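Local coordinates for protein UDP-glucose 4-epimerase (Brucella ovis, PDB 4WOK) that probably interconverts UDP-glucose and UDP-galactose by inverting the sugar at C4, using the NAD bound in its Rossmann-type domain, at residues A[129-134]-A[258-263]; A[139-144]-A[175-180]; A[143-148]-A[154-159]. The protein carries 2 engineered substitutions. All coordinates share one frame; numbering follows the deposited sequence.

Contact 1. Residues A[129-134]-A[258-263]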
loop_
_atom_site.group_PDB
_atom_site.type_symbol
_atom_site.label_atom_id
_atom_site.label_comp_id
_atom_site.label_asym_id
_atom_site.label_seq_id
_atom_site.Cartn_x
_atom_site.Cartn_y
_atom_site.Cartn_z
ATOM N N ALA A 129 3.294 -4.963 -8.222
ATOM C CA ALA A 129 3.776 -4.458 -9.505
ATOM C C ALA A 129 5.177 -4.994 -9.826
ATOM O O ALA A 129 5.612 -4.954 -10.978
ATOM C CB ALA A 129 3.778 -2.932 -9.516
ATOM N N THR A 130 5.883 -5.502 -8.817
ATOM C CA THR A 130 7.214 -6.055 -9.051
ATOM C C THR A 130 7.168 -7.295 -9.957
ATOM O O THR A 130 8.150 -7.613 -10.624
ATOM C CB THR A 130 7.916 -6.435 -7.733
ATOM O OG1 THR A 130 7.090 -7.346 -7.003
ATOM C CG2 THR A 130 8.198 -5.194 -6.874
ATOM N N TYR A 131 6.028 -7.984 -9.984
ATOM C CA TYR A 131 5.895 -9.215 -10.773
ATOM C C TYR A 131 5.794 -8.970 -12.274
ATOM O O TYR A 131 6.234 -9.802 -13.076
ATOM C CB TYR A 131 4.667 -10.017 -10.329
ATOM C CG TYR A 131 4.757 -10.548 -8.925
ATOM C CD1 TYR A 131 5.760 -11.438 -8.563
ATOM C CD2 TYR A 131 3.834 -10.170 -7.960
ATOM C CE1 TYR A 131 5.845 -11.936 -7.272
ATOM C CE2 TYR A 131 3.916 -10.661 -6.662
ATOM C CZ TYR A 131 4.925 -11.542 -6.328
ATOM O OH TYR A 131 5.011 -12.033 -5.046
ATOM N N GLY A 132 5.201 -7.842 -12.653
ATOM C CA GLY A 132 4.886 -7.585 -14.049
ATOM C C GLY A 132 3.781 -8.529 -14.497
ATOM O O GLY A 132 2.873 -8.836 -13.721
ATOM N N VAL A 133 3.853 -8.995 -15.741
ATOM C CA VAL A 133 2.878 -9.963 -16.245
ATOM C C VAL A 133 3.249 -11.373 -15.786
ATOM O O VAL A 133 4.345 -11.851 -16.071
ATOM C CB VAL A 133 2.780 -9.927 -17.785
ATOM N N PRO A 134 2.332 -12.040 -15.065
ATOM C CA PRO A 134 2.585 -13.350 -14.457
ATOM C C PRO A 134 2.311 -14.514 -15.394
ATOM O O PRO A 134 1.741 -14.325 -16.467
ATOM C CB PRO A 134 1.605 -13.372 -13.287
ATOM C CG PRO A 134 0.437 -12.618 -13.808
ATOM C CD PRO A 134 0.993 -11.537 -14.718
ATOM N N ALA A 258 9.349 -12.240 2.359
ATOM C CA ALA A 258 8.664 -11.449 1.345
ATOM C C ALA A 258 7.374 -12.181 1.003
ATOM O O ALA A 258 7.410 -13.276 0.431
ATOM C CB ALA A 258 9.538 -11.251 0.113
ATOM N N VAL A 259 6.237 -11.603 1.389
ATOM C CA VAL A 259 4.949 -12.254 1.170
ATOM C C VAL A 259 3.903 -11.329 0.537
ATOM O O VAL A 259 3.941 -10.114 0.714
ATOM C CB VAL A 259 4.373 -12.823 2.491
ATOM C CG1 VAL A 259 5.346 -13.825 3.120
ATOM C CG2 VAL A 259 4.054 -11.712 3.468
ATOM N N ASN A 260 2.977 -11.939 -0.204
ATOM C CA ASN A 260 1.817 -11.268 -0.770
ATOM C C ASN A 260 0.729 -11.012 0.267
ATOM O O ASN A 260 0.520 -11.826 1.167
ATOM C CB ASN A 260 1.210 -12.105 -1.895
ATOM C CG ASN A 260 2.128 -12.262 -3.086
ATOM O OD1 ASN A 260 3.009 -11.437 -3.325
ATOM N ND2 ASN A 260 1.907 -13.327 -3.862
ATOM N N LEU A 261 0.023 -9.896 0.117
ATOM C CA LEU A 261 -1.152 -9.596 0.927
ATOM C C LEU A 261 -2.372 -9.455 0.027
ATOM O O LEU A 261 -2.323 -8.761 -0.986
ATOM C CB LEU A 261 -0.951 -8.313 1.732
ATOM C CG LEU A 261 0.240 -8.271 2.689
ATOM C CD1 LEU A 261 0.317 -6.919 3.372
ATOM C CD2 LEU A 261 0.141 -9.392 3.708
ATOM N N GLY A 262 -3.463 -10.120 0.399
ATOM C CA GLY A 262 -4.698 -10.040 -0.353
ATOM C C GLY A 262 -5.717 -11.085 0.068
ATOM O O GLY A 262 -5.498 -11.842 1.011
ATOM N N THR A 263 -6.835 -11.119 -0.643
ATOM C CA THR A 263 -7.902 -12.074 -0.367
ATOM C C THR A 263 -7.743 -13.361 -1.167
ATOM O O THR A 263 -8.359 -14.384 -0.850
ATOM C CB THR A 263 -9.268 -11.495 -0.714
ATOM O OG1 THR A 263 -9.288 -11.183 -2.110
ATOM C CG2 THR A 263 -9.543 -10.246 0.084
#
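Tyr131 and Asn260 span the gap between loop 129-134 and strand 257-260, and they are the pair that makes this contact. Their CA atoms are 11.0 Å apart, so the side chains do all the reaching, one from each direction, and only 73 Å² is buried.

The polar part is a single hydrogen bond. Tyr131 OH donates to Asn260 OD1 at 2.7 Å. The C=O...donor angle is 120° and the hydroxyl lies in the carbonyl plane, so it uses a lone pair of OD1. The ring and amide planes are nearly perpendicular, 84° apart.

The ring's position follows from the same bond. OD1 sits in the plane of the Tyr131 ring, at its edge, 3.5 Å from Tyr131 CE2. Tyr131 gets there with CG beside its backbone N (chi1 -65°), which sends the ring out of the loop toward the strand.

Both residues have further partners. Arg177 NH1 is hydrogen-bonded to Tyr131 OH, and Asn260 ND2 reaches Asp302 O in a weak bond.

The buried phenol oxygen therefore donates a hydrogen bond to a neutral amide while a guanidinium N-H is bonded to the same oxygen, a pairing consistent with a polarised O-H group and a fixed hydroxyl rotation.

Contact 2. Residues A[139-144]-A[175-180]; sequences IGEGEA and ALRYFN. With NAD (nicotinamide-adenine-dinucleotide), chain B.
Ile139 with Phe179, and Glu141 with Arg177, form a two-point van der Waals contact between the loop ahead of helix 150-169 and strand 172-177 with the residues that follow it, where the chain turns into the NAD pocket. Together the segments bury 130 Å², and neither pair is joined by a hydrogen bond.

The apolar point is a methyl against a ring edge: Ile139 CD1 lies 3.8 Å from Phe179 CZ, in the plane of the phenyl group, and the two side chains cross at about a right angle.

At the second point, aliphatic Glu141 CB lies obliquely 3.9 Å from Arg177 NH1, while the opposite charges stay apart, with Glu141 OE2 6.0 Å from Arg177 NH1. A bend in the Glu141 chain (chi2 84°) carries its carboxylate to the backbone N of Asn260 instead, where OE2 accepts a hydrogen bond. The extended Arg177 delivers its guanidinium to Glu159 on helix 150-169 in a salt bridge. Gly140 to Glu143 form a type I turn, closed by the hydrogen bond from Glu143 N to Gly140 O at 3.1 Å.

Past Arg177 the chain meets the cofactor. Phe179 O is 3.2 Å from NAD C4N, the carbon that takes up hydride in NAD enzymes, and Tyr178 CE2 lies 3.4 Å from NAD C5N, with the phenol and nicotinamide planes about 27° apart.

Strand 172-177 runs between strands 121-125 and 257-260 of the parallel sheet. Leu176 and Tyr178 pack on helix 236-251, and Phe179 touches Asp232 of strand 230-235.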
loop_
_atom_site.group_PDB
_atom_site.type_symbol
_atom_site.label_atom_id
_atom_site.label_comp_id
_atom_site.label_asym_id
_atom_site.label_seq_id
_atom_site.Cartn_x
_atom_site.Cartn_y
_atom_site.Cartn_z
ATOM N N ILE A 139 -1.060 -15.082 -8.250
ATOM C CA ILE A 139 0.382 -14.875 -8.333
ATOM C C ILE A 139 1.080 -15.256 -7.031
ATOM O O ILE A 139 0.881 -14.609 -6.005
ATOM C CB ILE A 139 0.714 -13.406 -8.672
ATOM C CG1 ILE A 139 -0.089 -12.947 -9.897
ATOM C CG2 ILE A 139 2.212 -13.233 -8.880
ATOM C CD1 ILE A 139 0.093 -11.476 -10.220
ATOM N N GLY A 140 1.889 -16.311 -7.074
ATOM C CA GLY A 140 2.646 -16.737 -5.911
ATOM C C GLY A 140 3.950 -15.967 -5.822
ATOM O O GLY A 140 4.369 -15.343 -6.793
ATOM N N GLU A 141 4.601 -16.008 -4.665
ATOM C CA GLU A 141 5.841 -15.260 -4.470
ATOM C C GLU A 141 6.980 -15.841 -5.302
ATOM O O GLU A 141 8.004 -15.189 -5.507
ATOM C CB GLU A 141 6.231 -15.234 -2.992
ATOM C CG GLU A 141 5.304 -14.417 -2.108
ATOM C CD GLU A 141 4.086 -15.190 -1.643
ATOM O OE1 GLU A 141 3.895 -16.346 -2.079
ATOM O OE2 GLU A 141 3.315 -14.642 -0.829
ATOM N N GLY A 142 6.797 -17.067 -5.778
ATOM C CA GLY A 142 7.795 -17.722 -6.599
ATOM C C GLY A 142 7.797 -17.195 -8.018
ATOM O O GLY A 142 8.744 -17.422 -8.769
ATOM N N GLU A 143 6.728 -16.493 -8.382
ATOM C CA GLU A 143 6.597 -15.918 -9.714
ATOM C C GLU A 143 7.762 -14.994 -10.023
ATOM O O GLU A 143 8.263 -14.294 -9.141
ATOM C CB GLU A 143 5.280 -15.152 -9.841
ATOM C CG GLU A 143 4.941 -14.746 -11.262
ATOM C CD GLU A 143 4.601 -15.939 -12.132
ATOM O OE1 GLU A 143 3.739 -16.749 -11.723
ATOM O OE2 GLU A 143 5.203 -16.066 -13.219
ATOM N N ALA A 144 8.197 -14.994 -11.277
ATOM C CA ALA A 144 9.302 -14.135 -11.675
ATOM C C ALA A 144 8.922 -12.671 -11.493
ATOM O O ALA A 144 7.754 -12.304 -11.615
ATOM C CB ALA A 144 9.696 -14.409 -13.106
ATOM N N ALA A 175 9.218 -7.832 3.576
ATOM C CA ALA A 175 8.701 -7.054 2.462
ATOM C C ALA A 175 7.277 -7.514 2.219
ATOM O O ALA A 175 7.015 -8.712 2.147
ATOM C CB ALA A 175 9.566 -7.232 1.213
ATOM N N LEU A 176 6.353 -6.563 2.113
ATOM C CA LEU A 176 4.945 -6.897 1.946
ATOM C C LEU A 176 4.446 -6.402 0.594
ATOM O O LEU A 176 4.473 -5.202 0.314
ATOM C CB LEU A 176 4.113 -6.301 3.082
ATOM C CG LEU A 176 4.457 -6.794 4.493
ATOM C CD1 LEU A 176 3.685 -5.998 5.542
ATOM C CD2 LEU A 176 4.187 -8.297 4.659
ATOM N N ARG A 177 3.995 -7.342 -0.233
ATOM C CA ARG A 177 3.572 -7.051 -1.596
ATOM C C ARG A 177 2.048 -7.112 -1.710
ATOM O O ARG A 177 1.422 -8.075 -1.266
ATOM C CB ARG A 177 4.206 -8.043 -2.586
ATOM C CG ARG A 177 5.727 -8.147 -2.519
ATOM C CD ARG A 177 6.239 -9.254 -3.446
ATOM N NE ARG A 177 7.690 -9.417 -3.388
ATOM C CZ ARG A 177 8.313 -10.584 -3.568
ATOM N NH1 ARG A 177 7.610 -11.683 -3.816
ATOM N NH2 ARG A 177 9.634 -10.654 -3.507
ATOM N N TYR A 178 1.451 -6.084 -2.304
ATOM C CA TYR A 178 0.010 -6.097 -2.539
ATOM C C TYR A 178 -0.309 -5.203 -3.719
ATOM O O TYR A 178 0.546 -4.429 -4.168
ATOM C CB TYR A 178 -0.758 -5.655 -1.288
ATOM C CG TYR A 178 -0.237 -4.369 -0.662
ATOM C CD1 TYR A 178 0.860 -4.381 0.204
ATOM C CD2 TYR A 178 -0.857 -3.156 -0.920
ATOM C CE1 TYR A 178 1.332 -3.215 0.770
ATOM C CE2 TYR A 178 -0.406 -1.987 -0.350
ATOM C CZ TYR A 178 0.693 -2.019 0.490
ATOM O OH TYR A 178 1.151 -0.846 1.052
ATOM N N PHE A 179 -1.536 -5.310 -4.227
ATOM C CA PHE A 179 -1.925 -4.555 -5.417
ATOM C C PHE A 179 -2.582 -3.204 -5.113
ATOM O O PHE A 179 -1.986 -2.150 -5.354
ATOM C CB PHE A 179 -2.868 -5.395 -6.288
ATOM C CG PHE A 179 -2.154 -6.324 -7.238
ATOM C CD1 PHE A 179 -1.433 -5.815 -8.315
ATOM C CD2 PHE A 179 -2.202 -7.699 -7.057
ATOM C CE1 PHE A 179 -0.777 -6.662 -9.197
ATOM C CE2 PHE A 179 -1.555 -8.554 -7.933
ATOM C CZ PHE A 179 -0.840 -8.032 -9.007
ATOM N N ASN A 180 -3.818 -3.235 -4.620
ATOM C CA ASN A 180 -4.589 -2.014 -4.425
ATOM C C ASN A 180 -5.141 -1.863 -3.026
ATOM O O ASN A 180 -6.034 -2.609 -2.620
ATOM C CB ASN A 180 -5.766 -1.946 -5.407
ATOM C CG ASN A 180 -5.322 -1.922 -6.854
ATOM O OD1 ASN A 180 -4.707 -0.958 -7.309
ATOM N ND2 ASN A 180 -5.656 -2.974 -7.595
HETATM P PA NAD B . 0.402 8.057 0.430
HETATM O O1A NAD B . 1.092 8.977 -0.559
HETATM O O2A NAD B . -0.903 8.370 1.101
HETATM O O5B NAD B . 1.518 7.944 1.750
HETATM C C5B NAD B . 2.837 8.218 1.328
HETATM C C4B NAD B . 3.476 8.964 2.529
HETATM O O4B NAD B . 4.898 9.049 2.362
HETATM C C3B NAD B . 2.885 10.375 2.438
HETATM O O3B NAD B . 2.459 10.737 3.728
HETATM C C2B NAD B . 4.096 11.217 1.964
HETATM O O2B NAD B . 4.034 12.492 2.469
HETATM C C1B NAD B . 5.285 10.415 2.608
HETATM N N9A NAD B . 6.539 10.569 1.844
HETATM C C8A NAD B . 6.761 10.409 0.459
HETATM N N7A NAD B . 8.041 10.596 0.119
HETATM C C5A NAD B . 8.675 10.894 1.333
HETATM C C6A NAD B . 10.018 11.200 1.641
HETATM N N6A NAD B . 10.966 11.251 0.646
HETATM N N1A NAD B . 10.372 11.445 2.924
HETATM C C2A NAD B . 9.388 11.393 3.880
HETATM N N3A NAD B . 8.059 11.124 3.728
HETATM C C4A NAD B . 7.754 10.871 2.418
HETATM O O3 NAD B . 0.536 6.678 -0.386
HETATM P PN NAD B . -0.084 5.355 0.305
HETATM O O1N NAD B . -0.401 5.369 1.773
HETATM O O2N NAD B . -0.945 4.777 -0.763
HETATM O O5D NAD B . 1.093 4.101 0.133
HETATM C C5D NAD B . 2.226 4.355 0.803
HETATM C C4D NAD B . 3.084 3.100 0.640
HETATM O O4D NAD B . 2.216 1.977 0.202
HETATM C C3D NAD B . 4.091 3.317 -0.508
HETATM O O3D NAD B . 5.214 2.568 -0.168
HETATM C C2D NAD B . 3.346 2.679 -1.686
HETATM O O2D NAD B . 4.156 2.190 -2.680
HETATM C C1D NAD B . 2.808 1.439 -0.935
HETATM N N1N NAD B . 1.712 0.779 -1.809
HETATM C C2N NAD B . 0.485 1.431 -1.898
HETATM C C3N NAD B . -0.531 0.842 -2.695
HETATM C C7N NAD B . -1.862 1.537 -2.802
HETATM O O7N NAD B . -2.778 1.033 -3.459
HETATM N N7N NAD B . -2.032 2.743 -2.151
HETATM C C4N NAD B . -0.269 -0.355 -3.366
HETATM C C5N NAD B . 0.974 -0.978 -3.257
HETATM C C6N NAD B . 1.976 -0.396 -2.467
#

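Contact 3. Residues A[143-148]-A[154-159]; sequences EAQNPI and TKLIAE. With NAD (nicotinamide-adenine-dinucleotide), chain B.
Gln145 and Pro147 lie against Leu156 and Glu159 where the loop entering helix 150-169 folds back alongside the early turns of that helix, burying 184 Å² between the two segments.

Leu156 is the apolar centre. Its CG is anti to the backbone N (chi1 -179°), which sends the two methyls out to the loop. CD2 meets the proline ring, 3.7 Å from Pro147 CD, with the side chains at about a right angle. CD1 lies against the Gln145 amide, 3.4 Å from Gln145 OE1.

The helix belongs to the short-chain dehydrogenase/reductase fold and carries its Tyr-x-x-x-Lys signature as Tyr151 and Lys155. From another side of the helix than Leu156, Lys155 NZ donates to the nicotinamide ribose, to NAD O3D at 2.9 Å and weakly to NAD O2D at 3.0 Å. Ser125 O is also hydrogen-bonded to this amine, and Tyr151 OH to the cofactor.

One turn beyond Lys155, Gln145 NE2 donates to Glu159 OE1 at 3.1 Å. The bond is nearly straight, with an N-H...acceptor angle of 171°, and leaves within the amide plane, but it arrives from above the carboxylate, 37° out of its plane. A water donates to Gln145 OE1 and to Glu159 OE1, each at 2.8 Å, closing a small ring of which the direct bond is one side. Arg177 NH2 is a second partner of Glu159 OE1, while Glu159 OE2 is hydrogen-bonded to Ser126 OG and Gln145 NE2 to Thr130 OG1.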
loop_
_atom_site.group_PDB
_atom_site.type_symbol
_atom_site.label_atom_id
_atom_site.label_comp_id
_atom_site.label_asym_id
_atom_site.label_seq_id
_atom_site.Cartn_x
_atom_site.Cartn_y
_atom_site.Cartn_z
ATOM N N GLU A 143 6.728 -16.493 -8.382
ATOM C CA GLU A 143 6.597 -15.918 -9.714
ATOM C C GLU A 143 7.762 -14.994 -10.023
ATOM O O GLU A 143 8.263 -14.294 -9.141
ATOM C CB GLU A 143 5.280 -15.152 -9.841
ATOM C CG GLU A 143 4.941 -14.746 -11.262
ATOM C CD GLU A 143 4.601 -15.939 -12.132
ATOM O OE1 GLU A 143 3.739 -16.749 -11.723
ATOM O OE2 GLU A 143 5.203 -16.066 -13.219
ATOM N N ALA A 144 8.197 -14.994 -11.277
ATOM C CA ALA A 144 9.302 -14.135 -11.675
ATOM C C ALA A 144 8.922 -12.671 -11.493
ATOM O O ALA A 144 7.754 -12.304 -11.615
ATOM C CB ALA A 144 9.696 -14.409 -13.106
ATOM N N GLN A 145 9.910 -11.837 -11.188
ATOM C CA GLN A 145 9.658 -10.410 -11.030
ATOM C C GLN A 145 10.240 -9.618 -12.195
ATOM O O GLN A 145 11.426 -9.283 -12.220
ATOM C CB GLN A 145 10.215 -9.915 -9.697
ATOM C CG GLN A 145 9.401 -10.396 -8.505
ATOM C CD GLN A 145 10.016 -9.997 -7.174
ATOM O OE1 GLN A 145 11.101 -10.459 -6.814
ATOM N NE2 GLN A 145 9.320 -9.135 -6.433
ATOM N N ASN A 146 9.389 -9.348 -13.174
ATOM C CA ASN A 146 9.783 -8.598 -14.355
ATOM C C ASN A 146 8.855 -7.422 -14.542
ATOM O O ASN A 146 7.943 -7.470 -15.369
ATOM C CB ASN A 146 9.766 -9.489 -15.599
ATOM C CG ASN A 146 10.774 -10.607 -15.516
ATOM O OD1 ASN A 146 10.431 -11.780 -15.670
ATOM N ND2 ASN A 146 12.033 -10.251 -15.263
ATOM N N PRO A 147 9.080 -6.359 -13.764
ATOM C CA PRO A 147 8.183 -5.204 -13.780
ATOM C C PRO A 147 8.268 -4.483 -15.113
ATOM O O PRO A 147 9.302 -4.553 -15.777
ATOM C CB PRO A 147 8.702 -4.332 -12.620
ATOM C CG PRO A 147 10.122 -4.740 -12.442
ATOM C CD PRO A 147 10.181 -6.203 -12.793
ATOM N N ILE A 148 7.191 -3.820 -15.515
ATOM C CA ILE A 148 7.156 -3.229 -16.844
ATOM C C ILE A 148 7.033 -1.707 -16.783
ATOM O O ILE A 148 6.799 -1.062 -17.803
ATOM C CB ILE A 148 6.007 -3.829 -17.687
ATOM C CG1 ILE A 148 4.745 -3.973 -16.846
ATOM C CG2 ILE A 148 6.404 -5.204 -18.235
ATOM C CD1 ILE A 148 3.768 -2.858 -17.039
ATOM N N THR A 154 11.441 0.226 -9.341
ATOM C CA THR A 154 12.096 0.790 -8.170
ATOM C C THR A 154 11.689 0.058 -6.886
ATOM O O THR A 154 12.487 -0.036 -5.956
ATOM C CB THR A 154 11.806 2.305 -8.026
ATOM O OG1 THR A 154 10.398 2.526 -7.900
ATOM C CG2 THR A 154 12.344 3.068 -9.229
ATOM N N LYS A 155 10.468 -0.473 -6.834
ATOM C CA LYS A 155 10.067 -1.304 -5.680
ATOM C C LYS A 155 10.884 -2.603 -5.629
ATOM O O LYS A 155 11.269 -3.065 -4.562
ATOM C CB LYS A 155 8.562 -1.635 -5.741
ATOM C CG LYS A 155 7.657 -0.433 -5.479
ATOM C CD LYS A 155 7.854 0.055 -4.039
ATOM C CE LYS A 155 6.916 1.207 -3.671
ATOM N NZ LYS A 155 7.066 1.517 -2.193
ATOM N N LEU A 156 11.129 -3.197 -6.791
ATOM C CA LEU A 156 11.955 -4.398 -6.877
ATOM C C LEU A 156 13.396 -4.123 -6.434
ATOM O O LEU A 156 14.008 -4.928 -5.726
ATOM C CB LEU A 156 11.944 -4.939 -8.307
ATOM C CG LEU A 156 12.743 -6.220 -8.558
ATOM C CD1 LEU A 156 12.229 -7.330 -7.652
ATOM C CD2 LEU A 156 12.638 -6.635 -10.024
ATOM N N ILE A 157 13.936 -2.988 -6.864
ATOM C CA ILE A 157 15.297 -2.598 -6.477
ATOM C C ILE A 157 15.384 -2.467 -4.960
ATOM O O ILE A 157 16.332 -2.953 -4.350
ATOM C CB ILE A 157 15.722 -1.272 -7.144
ATOM C CG1 ILE A 157 15.873 -1.457 -8.656
ATOM C CG2 ILE A 157 17.017 -0.732 -6.507
ATOM C CD1 ILE A 157 15.969 -0.134 -9.417
ATOM N N ALA A 158 14.383 -1.843 -4.346
ATOM C CA ALA A 158 14.366 -1.753 -2.886
ATOM C C ALA A 158 14.322 -3.135 -2.224
ATOM O O ALA A 158 14.968 -3.354 -1.205
ATOM C CB ALA A 158 13.194 -0.914 -2.414
ATOM N N GLU A 159 13.568 -4.069 -2.797
ATOM C CA GLU A 159 13.544 -5.421 -2.232
ATOM C C GLU A 159 14.947 -6.046 -2.251
ATOM O O GLU A 159 15.398 -6.612 -1.257
ATOM C CB GLU A 159 12.556 -6.321 -2.984
ATOM C CG GLU A 159 11.090 -5.914 -2.819
ATOM C CD GLU A 159 10.121 -6.995 -3.275
ATOM O OE1 GLU A 159 10.577 -7.990 -3.878
ATOM O OE2 GLU A 159 8.903 -6.853 -3.030
HETATM P PA NAD B . 0.402 8.057 0.430
HETATM O O1A NAD B . 1.092 8.977 -0.559
HETATM O O2A NAD B . -0.903 8.370 1.101
HETATM O O5B NAD B . 1.518 7.944 1.750
HETATM C C5B NAD B . 2.837 8.218 1.328
HETATM C C4B NAD B . 3.476 8.964 2.529
HETATM O O4B NAD B . 4.898 9.049 2.362
HETATM C C3B NAD B . 2.885 10.375 2.438
HETATM O O3B NAD B . 2.459 10.737 3.728
HETATM C C2B NAD B . 4.096 11.217 1.964
HETATM O O2B NAD B . 4.034 12.492 2.469
HETATM C C1B NAD B . 5.285 10.415 2.608
HETATM N N9A NAD B . 6.539 10.569 1.844
HETATM C C8A NAD B . 6.761 10.409 0.459
HETATM N N7A NAD B . 8.041 10.596 0.119
HETATM C C5A NAD B . 8.675 10.894 1.333
HETATM C C6A NAD B . 10.018 11.200 1.641
HETATM N N6A NAD B . 10.966 11.251 0.646
HETATM N N1A NAD B . 10.372 11.445 2.924
HETATM C C2A NAD B . 9.388 11.393 3.880
HETATM N N3A NAD B . 8.059 11.124 3.728
HETATM C C4A NAD B . 7.754 10.871 2.418
HETATM O O3 NAD B . 0.536 6.678 -0.386
HETATM P PN NAD B . -0.084 5.355 0.305
HETATM O O1N NAD B . -0.401 5.369 1.773
HETATM O O2N NAD B . -0.945 4.777 -0.763
HETATM O O5D NAD B . 1.093 4.101 0.133
HETATM C C5D NAD B . 2.226 4.355 0.803
HETATM C C4D NAD B . 3.084 3.100 0.640
HETATM O O4D NAD B . 2.216 1.977 0.202
HETATM C C3D NAD B . 4.091 3.317 -0.508
HETATM O O3D NAD B . 5.214 2.568 -0.168
HETATM C C2D NAD B . 3.346 2.679 -1.686
HETATM O O2D NAD B . 4.156 2.190 -2.680
HETATM C C1D NAD B . 2.808 1.439 -0.935
HETATM N N1N NAD B . 1.712 0.779 -1.809
HETATM C C2N NAD B . 0.485 1.431 -1.898
HETATM C C3N NAD B . -0.531 0.842 -2.695
HETATM C C7N NAD B . -1.862 1.537 -2.802
HETATM O O7N NAD B . -2.778 1.033 -3.459
HETATM N N7N NAD B . -2.032 2.743 -2.151
HETATM C C4N NAD B . -0.269 -0.355 -3.366
HETATM C C5N NAD B . 0.974 -0.978 -3.257
HETATM C C6N NAD B . 1.976 -0.396 -2.467
HETATM O O HOH W 1 12.760 -9.477 -4.782
#

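In the fold
Contacts 1 and 2 nearly coincide, their centres about 2 Å apart, with strands 172-177 and 257-260 neighbours in the parallel sheet: Leu261 N probably hydrogen-bonds Arg177 O at 2.7 Å. Both contacts bring the loop between strand 121-125 and helix 150-169 onto that sheet edge. Contact 3, centred about 10 Å from each, ties the same loop to the helix and shares Glu143 and Ala144 with contact 2. A salt bridge from Arg177 NH2 to Glu159 OE1, 2.9 Å, joins contacts 2 and 3, and a probable hydrogen bond from Gln145 NE2 to Thr130 OG1, also 2.9 Å, joins 3 and 1. Contacts 2 and 3 include NAD-touching residues, whereas the Asn260 side chain of contact 1 stays about 11 Å from the cofactor.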